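Local coordinates for protein AxyAgu115A (PDB 6NPS) that probably hydrolyses alpha-linked glucuronic acid side groups from xylan, as a family GH115 alpha-glucuronidase of the bacterium Amphibacillus xylanus, at residues T813-D821 with I830-Y839; V859-S869 with G938-D949. The protein carries 3 engineered substitutions. One frame throughout, in Å; residues are numbered along the deposited sequence.

Contact 1: T813-D821 with I830-Y839; sequences TLNRFEVLD and IKAFPTDTHY
Phe833 CB stands over the centre of one face of the Arg816 guanidinium, 3.7 Å from CZ, with the phenyl ring tilted from that plane. Arginine suits this place because its flat head offers carbon a face while NE and NH2 work in the plane. Both turn to a single oxygen, Glu818 OE2, at 2.8 and 3.2 Å, forming a side-on salt bridge on the carboxylate's anti side. NH1 donates to Leu814 O, tilted from that plane; with the bonds to Glu818 it holds the group's rotation. Glu818 bends at chi2 (-89°), bringing OE2 back to the arginine while its CG rests 3.5 Å from Phe833 CD2; carboxylate and ring stand nearly perpendicular.

Beneath, two hydrogen-bonded antiparallel pairs, Arg816 with Phe833 and Glu818 with Lys831, hold the hairpin. Phe817, Val819, Ile830 and Ala832 occupy the other face, where Phe817 CD1 meets Ile830 CD1 at 3.8 Å and strands 847-854 and 926-934 add cover. Past the cis peptide before Pro834 the chain turns, and Tyr839 OH donates to Pro834 O at 2.9 Å. A water joins Asn815 OD1 to Thr837 OG1, while ND2 binds Thr807 in the adjoining strand. Lys831 extends fully to a salt bridge with Glu433 of helix 428-440.

The chemistry is thus two-sided: hydrocarbon packing on one face, and on the other an ion pair whose charges probably stabilise each other beside an aromatic ring.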
loop_
_atom_site.group_PDB
_atom_site.type_symbol
_atom_site.label_atom_id
_atom_site.label_comp_id
_atom_site.label_asym_id
_atom_site.label_seq_id
_atom_site.Cartn_x
_atom_site.Cartn_y
_atom_site.Cartn_z
ATOM N N THR A 813 45.574 20.271 28.140
ATOM C CA THR A 813 44.289 19.687 27.776
ATOM C C THR A 813 44.466 18.561 26.763
ATOM O O THR A 813 45.497 18.441 26.092
ATOM C CB THR A 813 43.347 20.746 27.196
ATOM O OG1 THR A 813 43.951 21.362 26.045
ATOM C CG2 THR A 813 43.026 21.808 28.241
ATOM N N LEU A 814 43.427 17.746 26.636
ATOM C CA LEU A 814 43.457 16.601 25.742
ATOM C C LEU A 814 42.397 16.752 24.663
ATOM O O LEU A 814 41.336 17.332 24.895
ATOM C CB LEU A 814 43.230 15.272 26.491
ATOM C CG LEU A 814 44.243 14.954 27.600
ATOM C CD1 LEU A 814 43.716 13.824 28.480
ATOM C CD2 LEU A 814 45.620 14.608 27.018
ATOM N N ASN A 815 42.697 16.213 23.484
ATOM C CA ASN A 815 41.710 16.035 22.423
ATOM C C ASN A 815 41.300 14.570 22.416
ATOM O O ASN A 815 42.141 13.683 22.231
ATOM C CB ASN A 815 42.252 16.458 21.055
ATOM C CG ASN A 815 43.021 17.776 21.108
ATOM O OD1 ASN A 815 42.479 18.822 21.460
ATOM N ND2 ASN A 815 44.309 17.714 20.781
ATOM N N ARG A 816 40.010 14.313 22.582
ATOM C CA ARG A 816 39.576 12.945 22.816
ATOM C C ARG A 816 38.130 12.787 22.395
ATOM O O ARG A 816 37.353 13.742 22.438
ATOM C CB ARG A 816 39.722 12.574 24.298
ATOM C CG ARG A 816 38.702 13.269 25.210
ATOM C CD ARG A 816 39.018 14.785 25.431
ATOM N NE ARG A 816 38.011 15.405 26.290
ATOM C CZ ARG A 816 37.888 16.707 26.505
ATOM N NH1 ARG A 816 38.696 17.566 25.904
ATOM N NH2 ARG A 816 36.926 17.153 27.312
ATOM N N PHE A 817 37.765 11.565 22.015
ATOM C CA PHE A 817 36.354 11.231 21.925
ATOM C C PHE A 817 35.726 11.111 23.306
ATOM O O PHE A 817 36.304 10.543 24.225
ATOM C CB PHE A 817 36.154 9.930 21.149
ATOM C CG PHE A 817 36.177 10.118 19.658
ATOM C CD1 PHE A 817 35.055 10.512 18.990
ATOM C CD2 PHE A 817 37.371 9.908 18.945
ATOM C CE1 PHE A 817 35.071 10.725 17.599
ATOM C CE2 PHE A 817 37.400 10.073 17.600
ATOM C CZ PHE A 817 36.245 10.487 16.908
ATOM N N GLU A 818 34.540 11.666 23.449
ATOM C CA GLU A 818 33.759 11.553 24.670
ATOM C C GLU A 818 32.446 10.843 24.373
ATOM O O GLU A 818 31.852 11.054 23.300
ATOM C CB GLU A 818 33.448 12.941 25.248
ATOM C CG GLU A 818 34.656 13.718 25.716
ATOM C CD GLU A 818 34.996 13.445 27.171
ATOM O OE1 GLU A 818 34.355 12.558 27.780
ATOM O OE2 GLU A 818 35.913 14.109 27.701
ATOM N N VAL A 819 31.942 10.072 25.336
ATOM C CA VAL A 819 30.620 9.461 25.199
ATOM C C VAL A 819 29.599 10.447 25.735
ATOM O O VAL A 819 29.709 10.891 26.884
ATOM C CB VAL A 819 30.517 8.128 25.957
ATOM C CG1 VAL A 819 29.074 7.517 25.809
ATOM C CG2 VAL A 819 31.608 7.124 25.483
ATOM N N LEU A 820 28.614 10.791 24.899
ATOM C CA LEU A 820 27.471 11.607 25.289
ATOM C C LEU A 820 26.359 10.646 25.702
ATOM O O LEU A 820 25.715 10.039 24.847
ATOM C CB LEU A 820 27.036 12.507 24.135
ATOM C CG LEU A 820 28.076 13.544 23.673
ATOM C CD1 LEU A 820 27.611 14.340 22.410
ATOM C CD2 LEU A 820 28.308 14.505 24.792
ATOM N N ASP A 821 26.143 10.508 27.013
ATOM C CA ASP A 821 25.148 9.574 27.533
ATOM C C ASP A 821 23.767 9.933 27.018
ATOM O O ASP A 821 23.396 11.107 26.974
ATOM C CB ASP A 821 25.123 9.597 29.062
ATOM C CG ASP A 821 26.474 9.243 29.689
ATOM O OD1 ASP A 821 27.305 8.591 29.015
ATOM O OD2 ASP A 821 26.689 9.617 30.869
ATOM N N ILE A 830 29.279 9.250 20.243
ATOM C CA ILE A 830 30.616 9.710 20.600
ATOM C C ILE A 830 30.911 10.931 19.749
ATOM O O ILE A 830 30.438 11.041 18.615
ATOM C CB ILE A 830 31.699 8.623 20.419
ATOM C CG1 ILE A 830 31.813 8.196 18.945
ATOM C CG2 ILE A 830 31.432 7.401 21.322
ATOM C CD1 ILE A 830 33.008 7.284 18.702
ATOM N N LYS A 831 31.664 11.865 20.314
ATOM C CA LYS A 831 31.978 13.121 19.650
ATOM C C LYS A 831 33.339 13.582 20.155
ATOM O O LYS A 831 33.659 13.394 21.325
ATOM C CB LYS A 831 30.880 14.168 19.918
ATOM C CG LYS A 831 31.147 15.495 19.233
ATOM C CD LYS A 831 30.088 16.538 19.583
ATOM C CE LYS A 831 30.392 17.842 18.886
ATOM N NZ LYS A 831 29.394 18.908 19.178
ATOM N N ALA A 832 34.140 14.171 19.277
ATOM C CA ALA A 832 35.458 14.637 19.688
ATOM C C ALA A 832 35.374 15.978 20.407
ATOM O O ALA A 832 34.637 16.870 19.994
ATOM C CB ALA A 832 36.397 14.762 18.489
ATOM N N PHE A 833 36.147 16.122 21.486
ATOM C CA PHE A 833 36.283 17.406 22.185
ATOM C C PHE A 833 37.761 17.758 22.293
ATOM O O PHE A 833 38.582 16.872 22.574
ATOM C CB PHE A 833 35.683 17.357 23.607
ATOM C CG PHE A 833 34.195 17.297 23.627
ATOM C CD1 PHE A 833 33.432 18.442 23.880
ATOM C CD2 PHE A 833 33.536 16.095 23.392
ATOM C CE1 PHE A 833 32.035 18.381 23.874
ATOM C CE2 PHE A 833 32.156 16.031 23.393
ATOM C CZ PHE A 833 31.403 17.164 23.633
ATOM N N PRO A 834 38.136 19.042 22.153
ATOM C CA PRO A 834 37.301 20.235 21.905
ATOM C C PRO A 834 36.572 20.185 20.546
ATOM O O PRO A 834 37.065 19.551 19.618
ATOM C CB PRO A 834 38.326 21.402 21.925
ATOM C CG PRO A 834 39.458 20.888 22.706
ATOM C CD PRO A 834 39.549 19.406 22.397
ATOM N N THR A 835 35.423 20.852 20.440
ATOM C CA THR A 835 34.535 20.708 19.285
ATOM C C THR A 835 34.866 21.625 18.113
ATOM O O THR A 835 34.293 21.426 17.044
ATOM C CB THR A 835 33.078 21.011 19.650
ATOM O OG1 THR A 835 32.964 22.394 20.033
ATOM C CG2 THR A 835 32.613 20.156 20.761
ATOM N N ASP A 836 35.709 22.636 18.287
ATOM C CA ASP A 836 35.944 23.638 17.259
ATOM C C ASP A 836 37.231 23.421 16.480
ATOM O O ASP A 836 37.530 24.215 15.578
ATOM C CB ASP A 836 35.955 25.040 17.875
ATOM C CG ASP A 836 36.987 25.195 19.002
ATOM O OD1 ASP A 836 37.167 24.260 19.820
ATOM O OD2 ASP A 836 37.601 26.280 19.086
ATOM N N THR A 837 38.008 22.385 16.800
ATOM C CA THR A 837 39.243 22.130 16.074
ATOM C C THR A 837 38.955 21.328 14.818
ATOM O O THR A 837 38.189 20.364 14.853
ATOM C CB THR A 837 40.233 21.327 16.923
ATOM O OG1 THR A 837 40.349 21.913 18.227
ATOM C CG2 THR A 837 41.595 21.242 16.224
ATOM N N HIS A 838 39.626 21.694 13.726
ATOM C CA HIS A 838 39.716 20.852 12.537
ATOM C C HIS A 838 40.961 19.982 12.710
ATOM O O HIS A 838 42.094 20.457 12.566
ATOM C CB HIS A 838 39.765 21.708 11.271
ATOM C CG HIS A 838 38.524 22.529 11.051
ATOM N ND1 HIS A 838 37.594 22.240 10.069
ATOM C CD2 HIS A 838 38.050 23.623 11.700
ATOM C CE1 HIS A 838 36.608 23.120 10.121
ATOM N NE2 HIS A 838 36.861 23.972 11.100
ATOM N N TYR A 839 40.748 18.704 13.031
ATOM C CA TYR A 839 41.837 17.787 13.315
ATOM C C TYR A 839 42.462 17.285 12.020
ATOM O O TYR A 839 41.804 17.224 10.981
ATOM C CB TYR A 839 41.300 16.599 14.137
ATOM C CG TYR A 839 40.806 17.007 15.502
ATOM C CD1 TYR A 839 39.446 17.098 15.786
ATOM C CD2 TYR A 839 41.720 17.314 16.521
ATOM C CE1 TYR A 839 38.999 17.480 17.050
ATOM C CE2 TYR A 839 41.305 17.701 17.762
ATOM C CZ TYR A 839 39.950 17.781 18.037
ATOM O OH TYR A 839 39.559 18.177 19.307
HETATM O O HOH W 1 42.410 20.984 19.914
#

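Contact 2: V859-S869 with G938-D949; sequences VYELEFYLQPS and GFALEKIVIYPD
Glu861 CB sits over one face of the Tyr947 ring, 3.8 Å from its centroid in a CH-pi contact, and Glu863 OE1 lies at the ring's edge near its plane. Tyr947 has CG between its backbone N and carbonyl carbon (chi1 51°), a torsion that brings the ring back toward Glu861 on the neighbouring strand. Along the same face, Lys943 lays CD over the Tyr865 ring; its amine goes on to the carbonyls of Leu958 and Pro960, and its cation-pi attraction to the ring is at most weak. Val945 CG2 touches Tyr865 CE1 at 3.6 Å.

The other face is apolar. Ile944 CG2 meets the edge of the Phe864 ring and presses against Leu862 CD1 at 3.4 Å, a tight carbon contact between side chains lying side by side. Leu866 CD2 touches both Phe939 CE1 and Leu941 CD1. Branched and aromatic residues suit this layer, which packs on Leu930 and Ile932 of strand 926-934.

Glu861 OE2 and Asp949 OD2 come within 3.9 Å, yet one water donates to both and Lys920 forms a salt bridge with Glu861, which probably eases the repulsion. Toward the far end, a second water accepts from Ala940 N and donates to Gln867 O and Gly938 O. Gly938 adopts a positive phi (87°), where a side chain would jam against the preceding carbonyl.

Backbone pairing is regular until Tyr865 O, which accepts from Glu942 N at 2.9 Å and only weakly from Lys943 N. With both residues facing Tyr865, this is a classic beta bulge in an antiparallel strand pair, here within the GH115 C-terminal domain, whose family belongs to the galactose-binding-domain-like clan; the paired strands are consistent with the beta-sandwich of that clan.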
loop_
_atom_site.group_PDB
_atom_site.type_symbol
_atom_site.label_atom_id
_atom_site.label_comp_id
_atom_site.label_asym_id
_atom_site.label_seq_id
_atom_site.Cartn_x
_atom_site.Cartn_y
_atom_site.Cartn_z
ATOM N N VAL A 859 35.341 -7.700 0.629
ATOM C CA VAL A 859 34.863 -6.332 0.690
ATOM C C VAL A 859 33.622 -6.290 1.559
ATOM O O VAL A 859 32.667 -7.068 1.358
ATOM C CB VAL A 859 34.570 -5.782 -0.711
ATOM C CG1 VAL A 859 34.232 -4.285 -0.617
ATOM C CG2 VAL A 859 35.787 -6.014 -1.613
ATOM N N TYR A 860 33.643 -5.392 2.535
ATOM C CA TYR A 860 32.527 -5.171 3.436
ATOM C C TYR A 860 32.011 -3.761 3.252
ATOM O O TYR A 860 32.758 -2.846 2.871
ATOM C CB TYR A 860 32.943 -5.420 4.910
ATOM C CG TYR A 860 33.040 -6.910 5.190
ATOM C CD1 TYR A 860 34.117 -7.647 4.719
ATOM C CD2 TYR A 860 32.023 -7.591 5.879
ATOM C CE1 TYR A 860 34.206 -9.029 4.946
ATOM C CE2 TYR A 860 32.105 -8.972 6.111
ATOM C CZ TYR A 860 33.200 -9.679 5.640
ATOM O OH TYR A 860 33.301 -11.041 5.841
ATOM N N GLU A 861 30.723 -3.593 3.528
ATOM C CA GLU A 861 30.141 -2.268 3.664
ATOM C C GLU A 861 30.253 -1.835 5.118
ATOM O O GLU A 861 29.926 -2.599 6.028
ATOM C CB GLU A 861 28.681 -2.239 3.213
ATOM C CG GLU A 861 28.505 -2.445 1.718
ATOM C CD GLU A 861 28.615 -1.158 0.900
ATOM O OE1 GLU A 861 29.231 -0.178 1.376
ATOM O OE2 GLU A 861 28.085 -1.130 -0.235
ATOM N N LEU A 862 30.734 -0.615 5.321
ATOM C CA LEU A 862 30.848 0.005 6.630
ATOM C C LEU A 862 29.900 1.194 6.625
ATOM O O LEU A 862 30.091 2.144 5.867
ATOM C CB LEU A 862 32.296 0.421 6.902
ATOM C CG LEU A 862 32.604 1.259 8.134
ATOM C CD1 LEU A 862 32.513 0.412 9.374
ATOM C CD2 LEU A 862 34.018 1.851 8.012
ATOM N N GLU A 863 28.865 1.120 7.444
ATOM C CA GLU A 863 27.817 2.115 7.474
ATOM C C GLU A 863 27.831 2.819 8.825
ATOM O O GLU A 863 27.840 2.166 9.872
ATOM C CB GLU A 863 26.466 1.457 7.220
ATOM C CG GLU A 863 25.277 2.409 7.329
ATOM C CD GLU A 863 23.959 1.743 6.950
ATOM O OE1 GLU A 863 23.783 0.534 7.242
ATOM O OE2 GLU A 863 23.107 2.427 6.336
ATOM N N PHE A 864 27.859 4.138 8.795
ATOM C CA PHE A 864 27.782 4.941 10.002
ATOM C C PHE A 864 26.366 5.464 10.155
ATOM O O PHE A 864 25.750 5.917 9.184
ATOM C CB PHE A 864 28.734 6.135 9.940
ATOM C CG PHE A 864 30.164 5.784 9.989
ATOM C CD1 PHE A 864 30.589 4.537 10.419
ATOM C CD2 PHE A 864 31.122 6.734 9.630
ATOM C CE1 PHE A 864 31.939 4.227 10.457
ATOM C CE2 PHE A 864 32.478 6.436 9.682
ATOM C CZ PHE A 864 32.884 5.180 10.087
ATOM N N TYR A 865 25.886 5.468 11.379
ATOM C CA TYR A 865 24.686 6.206 11.748
ATOM C C TYR A 865 25.151 7.451 12.504
ATOM O O TYR A 865 25.790 7.333 13.550
ATOM C CB TYR A 865 23.772 5.352 12.627
ATOM C CG TYR A 865 23.032 4.251 11.873
ATOM C CD1 TYR A 865 23.723 3.204 11.264
ATOM C CD2 TYR A 865 21.638 4.257 11.792
ATOM C CE1 TYR A 865 23.037 2.169 10.587
ATOM C CE2 TYR A 865 20.953 3.256 11.127
ATOM C CZ TYR A 865 21.655 2.208 10.534
ATOM O OH TYR A 865 20.972 1.222 9.858
ATOM N N LEU A 866 24.836 8.632 11.974
ATOM C CA LEU A 866 25.343 9.894 12.512
ATOM C C LEU A 866 24.210 10.844 12.858
ATOM O O LEU A 866 23.185 10.892 12.171
ATOM C CB LEU A 866 26.263 10.614 11.512
ATOM C CG LEU A 866 27.410 9.814 10.933
ATOM C CD1 LEU A 866 27.995 10.540 9.741
ATOM C CD2 LEU A 866 28.477 9.593 12.025
ATOM N N GLN A 867 24.424 11.648 13.887
ATOM C CA GLN A 867 23.537 12.778 14.088
ATOM C C GLN A 867 23.560 13.655 12.837
ATOM O O GLN A 867 24.632 13.851 12.246
ATOM C CB GLN A 867 23.957 13.582 15.319
ATOM C CG GLN A 867 22.771 14.161 16.046
ATOM C CD GLN A 867 22.377 15.530 15.529
ATOM O OE1 GLN A 867 21.199 15.883 15.528
ATOM N NE2 GLN A 867 23.367 16.315 15.102
ATOM N N PRO A 868 22.394 14.188 12.389
ATOM C CA PRO A 868 22.377 14.990 11.131
ATOM C C PRO A 868 22.836 16.433 11.333
ATOM O O PRO A 868 22.080 17.404 11.263
ATOM C CB PRO A 868 20.905 14.909 10.699
ATOM C CG PRO A 868 20.142 14.805 11.966
ATOM C CD PRO A 868 21.031 13.947 12.906
ATOM N N SER A 869 24.119 16.586 11.592
ATOM C CA SER A 869 24.756 17.886 11.719
ATOM C C SER A 869 25.041 18.498 10.353
ATOM O O SER A 869 25.218 17.798 9.350
ATOM C CB SER A 869 26.061 17.742 12.499
ATOM O OG SER A 869 25.765 17.741 13.874
ATOM N N GLY A 938 31.396 18.639 14.190
ATOM C CA GLY A 938 30.049 18.195 13.893
ATOM C C GLY A 938 29.855 16.690 13.734
ATOM O O GLY A 938 28.722 16.244 13.489
ATOM N N PHE A 939 30.904 15.893 13.895
ATOM C CA PHE A 939 30.841 14.444 13.696
ATOM C C PHE A 939 30.420 13.786 15.005
ATOM O O PHE A 939 31.193 13.759 15.968
ATOM C CB PHE A 939 32.196 13.939 13.199
ATOM C CG PHE A 939 32.265 12.441 12.988
ATOM C CD1 PHE A 939 31.729 11.857 11.852
ATOM C CD2 PHE A 939 32.881 11.625 13.925
ATOM C CE1 PHE A 939 31.793 10.459 11.661
ATOM C CE2 PHE A 939 32.956 10.231 13.747
ATOM C CZ PHE A 939 32.422 9.653 12.608
ATOM N N ALA A 940 29.180 13.288 15.064
ATOM C CA ALA A 940 28.664 12.616 16.252
ATOM C C ALA A 940 28.136 11.248 15.822
ATOM O O ALA A 940 27.160 11.159 15.061
ATOM C CB ALA A 940 27.583 13.436 16.941
ATOM N N LEU A 941 28.793 10.189 16.290
ATOM C CA LEU A 941 28.596 8.856 15.747
ATOM C C LEU A 941 27.809 8.032 16.751
ATOM O O LEU A 941 28.220 7.914 17.917
ATOM C CB LEU A 941 29.947 8.200 15.454
ATOM C CG LEU A 941 29.939 6.751 14.981
ATOM C CD1 LEU A 941 29.356 6.563 13.568
ATOM C CD2 LEU A 941 31.392 6.272 14.980
ATOM N N GLU A 942 26.710 7.437 16.296
ATOM C CA GLU A 942 25.807 6.678 17.153
ATOM C C GLU A 942 25.952 5.173 16.992
ATOM O O GLU A 942 25.888 4.459 17.991
ATOM C CB GLU A 942 24.341 7.067 16.885
ATOM C CG GLU A 942 24.084 8.550 17.263
ATOM C CD GLU A 942 22.680 9.103 16.924
ATOM O OE1 GLU A 942 21.669 8.351 16.979
ATOM O OE2 GLU A 942 22.599 10.326 16.629
ATOM N N LYS A 943 26.117 4.676 15.767
ATOM C CA LYS A 943 26.104 3.237 15.521
ATOM C C LYS A 943 26.928 2.975 14.269
ATOM O O LYS A 943 26.991 3.814 13.366
ATOM C CB LYS A 943 24.649 2.703 15.360
ATOM C CG LYS A 943 24.549 1.155 15.204
ATOM C CD LYS A 943 23.131 0.701 14.823
ATOM C CE LYS A 943 22.185 0.872 15.957
ATOM N NZ LYS A 943 20.913 0.213 15.610
ATOM N N ILE A 944 27.580 1.813 14.241
ATOM C CA ILE A 944 28.319 1.329 13.080
ATOM C C ILE A 944 27.741 -0.033 12.712
ATOM O O ILE A 944 27.594 -0.900 13.581
ATOM C CB ILE A 944 29.821 1.182 13.381
ATOM C CG1 ILE A 944 30.381 2.469 14.005
ATOM C CG2 ILE A 944 30.567 0.753 12.137
ATOM C CD1 ILE A 944 31.740 2.281 14.689
ATOM N N VAL A 945 27.483 -0.249 11.427
ATOM C CA VAL A 945 27.013 -1.541 10.937
ATOM C C VAL A 945 27.967 -2.015 9.851
ATOM O O VAL A 945 28.341 -1.229 8.978
ATOM C CB VAL A 945 25.576 -1.433 10.403
ATOM C CG1 VAL A 945 25.121 -2.787 9.883
ATOM C CG2 VAL A 945 24.651 -0.914 11.513
ATOM N N ILE A 946 28.357 -3.301 9.900
ATOM C CA ILE A 946 29.291 -3.884 8.943
ATOM C C ILE A 946 28.672 -5.161 8.372
ATOM O O ILE A 946 28.189 -6.013 9.127
ATOM C CB ILE A 946 30.661 -4.188 9.602
ATOM C CG1 ILE A 946 31.258 -2.925 10.275
ATOM C CG2 ILE A 946 31.639 -4.799 8.590
ATOM C CD1 ILE A 946 32.469 -3.236 11.255
ATOM N N TYR A 947 28.711 -5.311 7.053
ATOM C CA TYR A 947 28.068 -6.454 6.419
ATOM C C TYR A 947 28.727 -6.674 5.072
ATOM O O TYR A 947 29.342 -5.757 4.529
ATOM C CB TYR A 947 26.551 -6.249 6.263
ATOM C CG TYR A 947 26.127 -4.957 5.605
ATOM C CD1 TYR A 947 25.927 -3.806 6.359
ATOM C CD2 TYR A 947 25.918 -4.882 4.230
ATOM C CE1 TYR A 947 25.519 -2.615 5.766
ATOM C CE2 TYR A 947 25.518 -3.685 3.628
ATOM C CZ TYR A 947 25.312 -2.568 4.404
ATOM O OH TYR A 947 24.924 -1.383 3.829
ATOM N N PRO A 948 28.683 -7.896 4.538
ATOM C CA PRO A 948 29.439 -8.162 3.307
ATOM C C PRO A 948 28.871 -7.368 2.135
ATOM O O PRO A 948 27.688 -7.005 2.105
ATOM C CB PRO A 948 29.308 -9.685 3.104
ATOM C CG PRO A 948 28.456 -10.219 4.236
ATOM C CD PRO A 948 28.218 -9.118 5.229
ATOM N N ASP A 949 29.752 -7.041 1.195
ATOM C CA ASP A 949 29.359 -6.323 -0.011
ATOM C C ASP A 949 28.168 -6.994 -0.687
ATOM O O ASP A 949 28.193 -8.196 -0.971
ATOM C CB ASP A 949 30.544 -6.270 -0.983
ATOM C CG ASP A 949 30.365 -5.226 -2.068
ATOM O OD1 ASP A 949 31.172 -5.216 -3.030
ATOM O OD2 ASP A 949 29.424 -4.416 -1.950
HETATM O O HOH W 2 26.913 -3.480 -0.759
HETATM O O HOH W 3 27.369 14.062 12.906
#

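Strands 828-833 and 940-948 are neighbours, and Ile830 N probably donates to Leu941 O, so contact 1 and contact 2 meet edge to edge within the same C-terminal domain. Both are mostly buried, both turn an apolar face to strands 847-854 and 926-934, and both reach helix 428-440, through Lys831 to Glu433 and through Gln867 to Lys430. They differ in connection: contact 1 is a local hairpin, whereas contact 2 pairs segments with 68 residues between them and buries nearly twice the surface (1133 against 634 Å²). Their polar faces differ too. Contact 1 has its ion pair within one strand, while contact 2 brings two acids together across the strands, bridged by water.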